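Local coordinates for hypothetical protein TM1553 (PDB 1VRM) that belongs to the ApbE family and is probably an FMN transferase that uses FAD to flavinylate target proteins covalently, at residues Ala231-Tyr236 / Leu278-Phe283. Sequence-based numbering, arbitrary orientation.
Sequences ATSGDY and LSTAGF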
loop_
_atom_site.group_PDB
_atom_site.type_symbol
_atom_site.label_atom_id
_atom_site.label_comp_id
_atom_site.label_asym_id
_atom_site.label_seq_id
_atom_site.Cartn_x
_atom_site.Cartn_y
_atom_site.Cartn_z
ATOM N N ALA A 231 -6.947 -1.880 4.718
ATOM C CA ALA A 231 -5.726 -2.349 4.037
ATOM C C ALA A 231 -4.963 -3.241 5.020
ATOM O O ALA A 231 -4.885 -2.923 6.212
ATOM C CB ALA A 231 -4.866 -1.170 3.593
ATOM N N THR A 232 -4.294 -4.270 4.505
ATOM C CA THR A 232 -3.517 -5.173 5.297
ATOM C C THR A 232 -2.098 -5.263 4.719
ATOM O O THR A 232 -1.922 -5.377 3.485
ATOM C CB THR A 232 -4.218 -6.552 5.374
ATOM O OG1 THR A 232 -5.462 -6.412 6.076
ATOM C CG2 THR A 232 -3.333 -7.570 6.105
ATOM N N SER A 233 -1.088 -5.178 5.591
ATOM C CA SER A 233 0.291 -5.514 5.209
ATOM C C SER A 233 0.626 -6.789 5.958
ATOM O O SER A 233 0.387 -6.910 7.135
ATOM C CB SER A 233 1.287 -4.438 5.608
ATOM O OG SER A 233 1.109 -3.292 4.817
ATOM N N GLY A 234 1.287 -7.710 5.279
ATOM C CA GLY A 234 1.594 -8.991 5.898
ATOM C C GLY A 234 2.904 -9.542 5.375
ATOM O O GLY A 234 3.395 -9.155 4.312
ATOM N N ASP A 235 3.415 -10.510 6.116
ATOM C CA ASP A 235 4.643 -11.199 5.714
ATOM C C ASP A 235 4.406 -12.332 4.742
ATOM O O ASP A 235 5.317 -13.089 4.438
ATOM C CB ASP A 235 5.424 -11.654 6.933
ATOM C CG ASP A 235 4.849 -12.882 7.588
ATOM O OD1 ASP A 235 3.755 -13.317 7.248
ATOM O OD2 ASP A 235 5.543 -13.438 8.460
ATOM N N TYR A 236 3.201 -12.433 4.211
ATOM C CA TYR A 236 2.856 -13.471 3.263
ATOM C C TYR A 236 2.582 -12.883 1.884
ATOM O O TYR A 236 2.258 -13.626 0.979
ATOM C CB TYR A 236 1.642 -14.232 3.790
ATOM C CG TYR A 236 0.470 -13.324 4.155
ATOM C CD1 TYR A 236 -0.353 -12.772 3.162
ATOM C CD2 TYR A 236 0.226 -12.966 5.465
ATOM C CE1 TYR A 236 -1.407 -11.906 3.477
ATOM C CE2 TYR A 236 -0.853 -12.109 5.791
ATOM C CZ TYR A 236 -1.653 -11.588 4.808
ATOM O OH TYR A 236 -2.702 -10.753 5.160
ATOM N N LEU A 278 -0.178 3.526 6.112
ATOM C CA LEU A 278 -0.062 3.292 7.528
ATOM C C LEU A 278 -0.050 1.813 7.891
ATOM O O LEU A 278 0.529 1.440 8.902
ATOM C CB LEU A 278 -1.112 4.073 8.305
ATOM C CG LEU A 278 -0.977 5.591 8.204
ATOM C CD1 LEU A 278 -1.989 6.285 9.104
ATOM C CD2 LEU A 278 0.403 6.084 8.549
ATOM N N SER A 279 -0.537 0.948 7.017
ATOM C CA SER A 279 -0.466 -0.485 7.330
ATOM C C SER A 279 1.014 -0.915 7.206
ATOM O O SER A 279 1.483 -1.702 7.994
ATOM C CB SER A 279 -1.382 -1.336 6.473
ATOM O OG SER A 279 -0.966 -1.354 5.123
ATOM N N THR A 280 1.729 -0.343 6.222
ATOM C CA THR A 280 3.147 -0.605 6.067
ATOM C C THR A 280 3.905 -0.079 7.279
ATOM O O THR A 280 4.712 -0.768 7.875
ATOM C CB THR A 280 3.643 0.057 4.749
ATOM O OG1 THR A 280 2.936 -0.542 3.635
ATOM C CG2 THR A 280 5.138 -0.101 4.564
ATOM N N ALA A 281 3.657 1.179 7.635
ATOM C CA ALA A 281 4.352 1.766 8.777
ATOM C C ALA A 281 4.076 0.985 10.071
ATOM O O ALA A 281 4.963 0.735 10.872
ATOM C CB ALA A 281 3.916 3.203 8.997
ATOM N N GLY A 282 2.812 0.635 10.274
ATOM C CA GLY A 282 2.437 -0.128 11.492
ATOM C C GLY A 282 3.109 -1.483 11.541
ATOM O O GLY A 282 3.522 -1.957 12.619
ATOM N N PHE A 283 3.217 -2.142 10.401
ATOM C CA PHE A 283 3.917 -3.432 10.323
ATOM C C PHE A 283 5.373 -3.279 10.817
ATOM O O PHE A 283 5.852 -4.037 11.622
ATOM C CB PHE A 283 3.926 -3.944 8.910
ATOM C CG PHE A 283 4.439 -5.363 8.784
ATOM C CD1 PHE A 283 5.812 -5.587 8.740
ATOM C CD2 PHE A 283 3.582 -6.433 8.711
ATOM C CE1 PHE A 283 6.316 -6.876 8.602
ATOM C CE2 PHE A 283 4.074 -7.735 8.598
ATOM C CZ PHE A 283 5.446 -7.942 8.534
#
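Ser279 meets strand 231-234 where helix and strand come closest, its CA 5.5 Å from that of Ser233. Its OG stands between its own backbone N and carbonyl carbon (chi1 68°), where it hydrogen-bonds Asp276 O in the preceding turn while lying 2.9 Å from Ser233 OG. A serine suits each place: both side chains are short enough for helix and strand to approach, and both hydroxyls bond the same oxygen of an unidentified bound molecule. Thr280 borders this spot, its OG1 hydrogen-bonded to another oxygen of that molecule. One turn on, Phe283 swings its ring out along the strand's end, CG anti to the backbone N (chi1 -171°). Its CD2 lies 3.6 Å from Ser233 O. Farther out, CZ is 4.0 Å from Asp235 CB, and the carboxylate of Asp235 reaches on to a salt bridge with Arg215. Gly234 fits between, since a CB there would run into the Tyr236 ring. The phenyl also meets His248, planes at about 80°. Cut back to an alanine here, the side chain would probably leave a gap beside Gly234 and Asp235 and deprive His248 of its ring partner. A helix thus packs on an antiparallel sheet, its hydroxyls lining what may be a pocket of this ApbE-family protein.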